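Local coordinates for protein endoglucanase (Bacillus akibai, PDB 1UWW) that hydrolyses internal beta-1,4 linkages of cellulose and related glucans, and is represented here by its family 28 carbohydrate-binding module, which recognises non-crystalline cellulose, at residues L18-E23 and Q28-A33; E45-S50 and D92-P97; N108-P113 and W119-K124. One frame throughout, in Å; residues are numbered along the deposited sequence.

How the interactions relate
All three interactions lie in one carbohydrate-binding module, a beta-sandwich. Interactions 1 and 2 have centres about 15 Å apart and meet at one calcium ion: E23 OE2 and S50 OG, 2.8 Å from each other, both bind it, as does a water common to the two. Interaction 2 also carries ligands of two further calcium ions, through D92 and through D96 and P97. Interaction 3, the hairpin N108-P113 with W119-K124, stands apart, its centre about 18 Å from that of interaction 1 and 25 Å from that of interaction 2. It shares the five-stranded sheet with strand 30-32 of interaction 1. No sugar is bound in this structure.

Interaction 1 (L18-E23 and Q28-A33). With CA (calcium ion), chain C.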
# COMPACT_ATOMS: atom_id res chain seq x y z
N LEU A 18 22.96 -0.41 -11.18
CA LEU A 18 22.28 0.26 -10.09
C LEU A 18 23.35 1.03 -9.31
O LEU A 18 24.37 0.40 -8.95
CB LEU A 18 21.55 -0.83 -9.29
CG LEU A 18 20.51 -0.34 -8.31
CD1 LEU A 18 19.26 0.14 -9.01
CD2 LEU A 18 20.23 -1.42 -7.31
N PRO A 19 23.22 2.35 -9.04
CA PRO A 19 22.10 3.23 -9.46
C PRO A 19 21.87 3.33 -10.97
O PRO A 19 22.80 3.37 -11.79
CB PRO A 19 22.49 4.60 -8.90
CG PRO A 19 23.37 4.25 -7.70
CD PRO A 19 24.16 3.07 -8.16
N SER A 20 20.59 3.38 -11.35
CA SER A 20 20.18 3.44 -12.75
C SER A 20 19.91 4.90 -13.13
O SER A 20 18.99 5.53 -12.61
CB SER A 20 18.93 2.57 -12.99
OG SER A 20 19.05 1.26 -12.44
N VAL A 21 20.76 5.45 -13.99
CA VAL A 21 20.70 6.84 -14.42
C VAL A 21 20.30 7.04 -15.90
O VAL A 21 20.00 8.14 -16.31
CB VAL A 21 22.01 7.59 -14.09
CG1 VAL A 21 22.25 7.56 -12.58
CG2 VAL A 21 23.20 6.99 -14.84
N PHE A 22 20.33 5.99 -16.70
CA PHE A 22 19.80 6.02 -18.08
C PHE A 22 20.51 7.02 -18.97
O PHE A 22 19.89 7.62 -19.82
CB PHE A 22 18.28 6.22 -18.09
CG PHE A 22 17.56 5.27 -17.15
CD1 PHE A 22 17.43 3.92 -17.48
CD2 PHE A 22 17.06 5.71 -15.92
CE1 PHE A 22 16.80 3.05 -16.60
CE2 PHE A 22 16.45 4.83 -15.05
CZ PHE A 22 16.32 3.49 -15.40
N GLU A 23 21.83 7.15 -18.80
CA GLU A 23 22.61 8.11 -19.57
C GLU A 23 23.46 7.48 -20.69
O GLU A 23 24.21 8.21 -21.35
CB GLU A 23 23.49 8.94 -18.65
CG GLU A 23 22.72 9.77 -17.63
CD GLU A 23 21.66 10.69 -18.25
OE1 GLU A 23 21.84 11.22 -19.39
OE2 GLU A 23 20.63 10.92 -17.57
N GLN A 28 19.42 0.09 -19.00
CA GLN A 28 20.24 -0.39 -17.88
C GLN A 28 19.62 -1.59 -17.15
O GLN A 28 19.63 -1.67 -15.92
CB GLN A 28 20.62 0.74 -16.93
CG GLN A 28 21.44 1.83 -17.64
CD GLN A 28 22.16 2.74 -16.68
OE1 GLN A 28 21.54 3.46 -15.90
NE2 GLN A 28 23.49 2.71 -16.72
N GLY A 29 19.12 -2.54 -17.92
CA GLY A 29 18.60 -3.78 -17.39
C GLY A 29 17.13 -3.80 -16.99
O GLY A 29 16.64 -4.85 -16.57
N TRP A 30 16.45 -2.67 -17.08
CA TRP A 30 15.02 -2.58 -16.74
C TRP A 30 14.14 -3.07 -17.87
O TRP A 30 14.39 -2.77 -19.05
CB TRP A 30 14.67 -1.13 -16.38
CG TRP A 30 15.25 -0.71 -15.07
CD1 TRP A 30 16.49 -0.19 -14.83
CD2 TRP A 30 14.60 -0.84 -13.81
NE1 TRP A 30 16.64 0.03 -13.48
CE2 TRP A 30 15.51 -0.39 -12.83
CE3 TRP A 30 13.36 -1.33 -13.39
CZ2 TRP A 30 15.20 -0.38 -11.47
CZ3 TRP A 30 13.05 -1.33 -12.05
CH2 TRP A 30 13.97 -0.85 -11.10
N ASP A 31 13.08 -3.78 -17.53
CA ASP A 31 12.17 -4.35 -18.49
C ASP A 31 10.80 -4.50 -17.84
O ASP A 31 10.63 -4.20 -16.66
CB ASP A 31 12.68 -5.73 -18.91
CG ASP A 31 12.28 -6.12 -20.30
OD1 ASP A 31 11.40 -5.49 -20.92
OD2 ASP A 31 12.86 -7.09 -20.88
N TRP A 32 9.82 -4.93 -18.61
CA TRP A 32 8.51 -5.27 -18.07
C TRP A 32 8.55 -6.61 -17.36
O TRP A 32 9.09 -7.59 -17.89
CB TRP A 32 7.45 -5.31 -19.16
CG TRP A 32 7.14 -4.00 -19.77
CD1 TRP A 32 7.23 -3.67 -21.10
CD2 TRP A 32 6.67 -2.81 -19.11
NE1 TRP A 32 6.85 -2.37 -21.30
CE2 TRP A 32 6.50 -1.81 -20.09
CE3 TRP A 32 6.35 -2.49 -17.78
CZ2 TRP A 32 6.02 -0.54 -19.79
CZ3 TRP A 32 5.89 -1.22 -17.49
CH2 TRP A 32 5.73 -0.27 -18.50
N ALA A 33 7.93 -6.71 -16.18
CA ALA A 33 7.65 -8.00 -15.57
C ALA A 33 6.65 -8.75 -16.46
O ALA A 33 5.83 -8.11 -17.14
CB ALA A 33 7.09 -7.83 -14.17
CA CA C . 19.12 10.30 -15.86
O HOH W 1 20.54 10.66 -14.02
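Q28 reaches across to the backbone of S20-F22, tying the loop L18-E23 to the residues that lead into strand 30-32, at the edge of the five-stranded sheet of the module's beta-sandwich. Along the Q28 side chain, CB lies 4.5 Å from F22 CD1. CG, beside the backbone N (chi1 -61°), runs past with F22 N 4.4 Å away, and the extended chain then carries CD to 3.7 Å from F22 N. The tip, OE1, accepts from V21 N at 2.9 Å nearly in line with the carbonyl and from F22 N, also at 2.9 Å, steeply above the carbonyl plane. Two N-H groups on OE1, that of F22 nearly straight, probably restrain the turn of the amide. The loop also feeds a calcium site: V21 O and E23 OE2 each bind the ion at 2.4 Å, and S50, N51, D184 and a water complete it. F22 and W30 meet obliquely, F22 CE1 lying 3.7 Å from W30 CD1, while L74, M166 and I168 pack on the indole from the sheet. S20 OG is held by V17 O as well, and W30 NE1 points its N-H at this hydroxyl over 2.9 Å, in the indole plane and almost straight at 173°.

Interaction 2 (E45-S50 and D92-P97). With CA (calcium ion), chain D; CA (calcium ion), chain E; CA (calcium ion), chain C.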
# COMPACT_ATOMS: atom_id res chain seq x y z
N GLU A 45 13.90 8.99 -22.48
CA GLU A 45 13.40 10.31 -22.84
C GLU A 45 13.88 11.36 -21.82
O GLU A 45 14.10 11.05 -20.65
CB GLU A 45 11.87 10.31 -22.93
CG GLU A 45 11.27 9.23 -23.82
CD GLU A 45 11.54 9.42 -25.29
OE1 GLU A 45 11.96 10.54 -25.70
OE2 GLU A 45 11.34 8.41 -26.02
N GLU A 46 13.98 12.61 -22.23
CA GLU A 46 14.41 13.70 -21.36
C GLU A 46 13.31 14.10 -20.38
O GLU A 46 12.14 14.26 -20.76
CB GLU A 46 14.85 14.90 -22.20
CG GLU A 46 15.43 16.05 -21.37
CD GLU A 46 14.40 17.09 -20.95
OE1 GLU A 46 13.34 17.21 -21.61
OE2 GLU A 46 14.63 17.82 -19.95
N ALA A 47 13.66 14.22 -19.11
CA ALA A 47 12.78 14.76 -18.09
C ALA A 47 13.62 15.56 -17.11
O ALA A 47 14.57 15.03 -16.51
CB ALA A 47 12.03 13.66 -17.35
N ASN A 48 13.29 16.83 -16.93
CA ASN A 48 13.91 17.64 -15.88
C ASN A 48 15.43 17.76 -16.06
O ASN A 48 16.15 17.84 -15.08
CB ASN A 48 13.52 17.06 -14.51
CG ASN A 48 13.86 17.97 -13.32
OD1 ASN A 48 13.84 19.20 -13.43
ND2 ASN A 48 14.06 17.35 -12.16
N GLY A 49 15.87 17.78 -17.31
CA GLY A 49 17.27 17.96 -17.65
C GLY A 49 18.13 16.73 -17.48
O GLY A 49 19.38 16.82 -17.34
N SER A 50 17.51 15.57 -17.53
CA SER A 50 18.26 14.33 -17.50
C SER A 50 17.48 13.28 -18.28
O SER A 50 16.28 13.40 -18.45
CB SER A 50 18.47 13.88 -16.06
OG SER A 50 19.33 12.74 -15.97
N ASP A 92 13.47 9.28 -8.85
CA ASP A 92 12.67 10.40 -9.36
C ASP A 92 11.59 9.86 -10.28
O ASP A 92 11.87 9.06 -11.17
CB ASP A 92 13.56 11.39 -10.13
CG ASP A 92 14.57 12.03 -9.25
OD1 ASP A 92 14.20 12.68 -8.24
OD2 ASP A 92 15.79 11.88 -9.46
N PHE A 93 10.37 10.25 -10.02
CA PHE A 93 9.23 9.81 -10.82
C PHE A 93 8.54 11.04 -11.35
O PHE A 93 8.24 11.95 -10.60
CB PHE A 93 8.25 9.02 -9.98
CG PHE A 93 7.14 8.37 -10.77
CD1 PHE A 93 7.38 7.59 -11.88
CD2 PHE A 93 5.82 8.57 -10.39
CE1 PHE A 93 6.31 7.00 -12.61
CE2 PHE A 93 4.76 7.97 -11.10
CZ PHE A 93 5.00 7.21 -12.20
N TYR A 94 8.32 11.09 -12.65
CA TYR A 94 7.68 12.24 -13.26
C TYR A 94 6.47 11.80 -14.04
O TYR A 94 6.45 10.72 -14.64
CB TYR A 94 8.61 12.97 -14.23
CG TYR A 94 9.98 13.33 -13.68
CD1 TYR A 94 11.02 12.43 -13.73
CD2 TYR A 94 10.22 14.57 -13.17
CE1 TYR A 94 12.27 12.77 -13.25
CE2 TYR A 94 11.47 14.93 -12.69
CZ TYR A 94 12.47 14.02 -12.76
OH TYR A 94 13.75 14.34 -12.31
N LEU A 95 5.45 12.63 -14.02
CA LEU A 95 4.27 12.43 -14.84
C LEU A 95 4.04 13.65 -15.70
O LEU A 95 4.08 14.78 -15.23
CB LEU A 95 3.04 12.17 -13.97
CG LEU A 95 3.20 11.04 -12.96
CD1 LEU A 95 3.58 11.61 -11.62
CD2 LEU A 95 1.96 10.20 -12.84
N ASP A 96 3.75 13.40 -16.97
CA ASP A 96 3.22 14.41 -17.87
C ASP A 96 1.87 13.91 -18.36
O ASP A 96 1.78 13.21 -19.38
CB ASP A 96 4.15 14.69 -19.03
CG ASP A 96 3.70 15.89 -19.87
OD1 ASP A 96 2.55 16.37 -19.69
OD2 ASP A 96 4.46 16.43 -20.71
N PRO A 97 0.82 14.21 -17.60
CA PRO A 97 -0.50 13.73 -18.00
C PRO A 97 -1.02 14.44 -19.24
O PRO A 97 -0.72 15.60 -19.49
CB PRO A 97 -1.39 14.06 -16.81
CG PRO A 97 -0.70 15.15 -16.10
CD PRO A 97 0.77 15.01 -16.37
CA CA D . 0.48 17.46 -20.25
CA CA E . 15.79 12.97 -6.63
CA CA C . 19.12 10.30 -15.86
O HOH W 2 15.34 13.24 -14.30
O HOH W 1 20.54 10.66 -14.02
O HOH W 3 -1.64 18.51 -19.37
O HOH W 4 0.90 18.15 -17.99
O HOH W 5 1.80 19.24 -21.13
O HOH W 6 15.64 14.77 -7.18
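Y94 lies beneath the turn A47-S50, with the methyl of A47 over one ring face and the amide of N48 at its hydroxyl. A47 CB stands 4.2 Å from the centroid of the Y94 ring, slightly toward the rim, a CH-pi contact. N48 crosses the tyrosine at about a right angle. N48 CB lies 3.5 Å from Y94 CE2; from there chi1 -168°, with CG opposite the backbone N, sends the amide toward the phenol oxygen. There N48 ND2 gives a nearly straight hydrogen bond of 3.0 Å to Y94 OH, with the acceptor in the amide plane although amide and ring planes are 64° apart. Y94 OH in turn donates to a water that bonds to A47 O, so the hydroxyl both accepts and donates, which would hold its O-H in one direction. The turn is type I', the tight connection of the beta hairpin formed by strands 43-47 and 50-58, at the edge of the six-stranded sheet of the sandwich; Y94 belongs to strand 88-97, further inside that sheet. The backbones of A47 and S50 pair, and E46 folds its carboxylate back so that OE2 accepts from G49 N at 2.9 Å on its anti side. Y94 also stacks on H144 of the neighbouring strand. Side chains around this contact serve three calcium ions. S50, with OG swung anti to its own N (chi1 -174°), joins V21, E23, N51 and D184 at one. D92 OD1 binds a second at 2.3 Å, shared with E146, while H144 bonds to OD1 and N185 to OD2 of the same carboxylate. At the far end of the strand, D96 OD1 holds a third at 2.4 Å with P97 O and three waters.

Interaction 3 (N108-P113 and W119-K124); sequences NLVFQP and WVQAPK
V110 packs against W119 with one methyl almost perfectly centred under the indole: CG1 lies 3.6 Å from the centroid of the six-membered ring of W119 and only 3° off its normal, a CH-pi contact. The second methyl, V110 CG2, reaches the ring at W119 CZ2, 3.7 Å away. W119 leaves its backbone pointing away from N108-P113, but with CG anti to N (chi1 -169°) the indole folds back over the valine. On the other face of the sheet V120 CG2 fits between F111 CB at 3.8 Å and P113 CD at 3.9 Å, meeting the F111 ring near its edge. These side chains are set by the antiparallel beta hairpin of strands 104-111 and 120-129, the latter an outermost strand of the five-stranded sheet of the sandwich. F111 and V120 form a hydrogen-bonded pair, bonding in both directions, and V110 with Q121 is the adjoining non-hydrogen-bonded pair. A122 N then bonds to L109 O at 3.0 Å, drawing the chain in once more. Beyond this a water takes N-H groups from N108 ND2 and L109 N and donates to A122 O at 2.8 Å, taking the place of the direct L109 N to A122 O bond of the same pair; N108 ND2 is held by T125 too. Within W119-K124, W119 NE1 makes a weak 3.4 Å bond to Q121 OE1, while Q121 NE2 bonds to P123 O of the second subunit. W68 packs beside the indole, and W119 O bonds to N156 of the second subunit.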
# COMPACT_ATOMS: atom_id res chain seq x y z
N ASN A 108 4.23 0.30 -5.35
CA ASN A 108 4.74 -0.72 -4.45
C ASN A 108 6.03 -1.31 -4.95
O ASN A 108 6.33 -1.31 -6.13
CB ASN A 108 3.71 -1.84 -4.26
CG ASN A 108 2.54 -1.42 -3.36
OD1 ASN A 108 1.45 -1.19 -3.85
ND2 ASN A 108 2.81 -1.21 -2.05
N LEU A 109 6.83 -1.78 -4.01
CA LEU A 109 8.15 -2.31 -4.29
C LEU A 109 8.23 -3.73 -3.75
O LEU A 109 7.94 -3.97 -2.58
CB LEU A 109 9.18 -1.43 -3.60
CG LEU A 109 10.64 -1.84 -3.66
CD1 LEU A 109 11.18 -1.77 -5.05
CD2 LEU A 109 11.50 -0.93 -2.73
N VAL A 110 8.64 -4.65 -4.60
CA VAL A 110 8.70 -6.08 -4.32
C VAL A 110 10.06 -6.60 -4.71
O VAL A 110 10.66 -6.16 -5.70
CB VAL A 110 7.60 -6.85 -5.09
CG1 VAL A 110 7.72 -8.37 -4.90
CG2 VAL A 110 6.24 -6.35 -4.68
N PHE A 111 10.62 -7.50 -3.90
CA PHE A 111 11.76 -8.30 -4.26
C PHE A 111 11.38 -9.76 -4.25
O PHE A 111 10.39 -10.15 -3.63
CB PHE A 111 12.93 -8.09 -3.29
CG PHE A 111 13.38 -6.66 -3.17
CD1 PHE A 111 14.15 -6.07 -4.16
CD2 PHE A 111 13.03 -5.90 -2.08
CE1 PHE A 111 14.56 -4.75 -4.03
CE2 PHE A 111 13.45 -4.59 -1.97
CZ PHE A 111 14.20 -4.04 -2.95
N GLN A 112 12.17 -10.58 -4.90
CA GLN A 112 11.88 -12.02 -4.94
C GLN A 112 13.08 -12.89 -4.50
O GLN A 112 13.58 -13.71 -5.29
CB GLN A 112 11.41 -12.38 -6.35
CG GLN A 112 10.23 -11.58 -6.85
CD GLN A 112 9.53 -12.27 -7.99
OE1 GLN A 112 9.75 -11.93 -9.15
NE2 GLN A 112 8.73 -13.27 -7.67
N PRO A 113 13.49 -12.77 -3.24
CA PRO A 113 14.58 -13.61 -2.71
C PRO A 113 14.18 -15.09 -2.69
O PRO A 113 13.18 -15.42 -2.07
CB PRO A 113 14.77 -13.11 -1.27
CG PRO A 113 13.49 -12.39 -0.94
CD PRO A 113 12.92 -11.89 -2.21
N TRP A 119 9.12 -13.69 -2.62
CA TRP A 119 8.22 -12.54 -2.48
C TRP A 119 8.41 -11.91 -1.13
O TRP A 119 8.06 -12.50 -0.10
CB TRP A 119 6.73 -12.93 -2.63
CG TRP A 119 5.84 -11.75 -2.75
CD1 TRP A 119 5.31 -10.99 -1.74
CD2 TRP A 119 5.38 -11.17 -3.96
NE1 TRP A 119 4.58 -9.96 -2.27
CE2 TRP A 119 4.59 -10.05 -3.63
CE3 TRP A 119 5.57 -11.48 -5.31
CZ2 TRP A 119 3.96 -9.26 -4.60
CZ3 TRP A 119 4.95 -10.70 -6.26
CH2 TRP A 119 4.16 -9.60 -5.91
N VAL A 120 8.98 -10.71 -1.12
CA VAL A 120 8.92 -9.81 0.02
C VAL A 120 8.51 -8.45 -0.52
O VAL A 120 8.83 -8.09 -1.64
CB VAL A 120 10.24 -9.72 0.81
CG1 VAL A 120 10.65 -11.08 1.36
CG2 VAL A 120 11.35 -9.11 -0.00
N GLN A 121 7.86 -7.66 0.28
CA GLN A 121 7.31 -6.40 -0.17
C GLN A 121 7.62 -5.31 0.83
O GLN A 121 7.51 -5.52 2.05
CB GLN A 121 5.80 -6.57 -0.31
CG GLN A 121 5.08 -5.42 -0.95
CD GLN A 121 3.65 -5.76 -1.32
OE1 GLN A 121 3.31 -6.94 -1.50
NE2 GLN A 121 2.83 -4.74 -1.49
N ALA A 122 8.01 -4.12 0.38
CA ALA A 122 8.18 -3.02 1.30
C ALA A 122 6.81 -2.74 1.91
O ALA A 122 5.80 -2.66 1.18
CB ALA A 122 8.71 -1.81 0.60
N PRO A 123 6.72 -2.65 3.23
CA PRO A 123 5.41 -2.52 3.85
C PRO A 123 4.62 -1.29 3.52
O PRO A 123 3.40 -1.36 3.46
CB PRO A 123 5.72 -2.63 5.35
CG PRO A 123 7.09 -2.39 5.52
CD PRO A 123 7.79 -2.80 4.25
N LYS A 124 5.26 -0.16 3.27
CA LYS A 124 4.56 1.11 3.06
C LYS A 124 4.42 1.45 1.58
O LYS A 124 5.39 1.57 0.86
CB LYS A 124 5.27 2.24 3.79
CG LYS A 124 5.32 2.02 5.28
CD LYS A 124 6.54 2.65 5.93
CE LYS A 124 7.23 1.69 6.88
NZ LYS A 124 8.50 1.16 6.35
O HOH W 7 5.66 -1.43 -1.34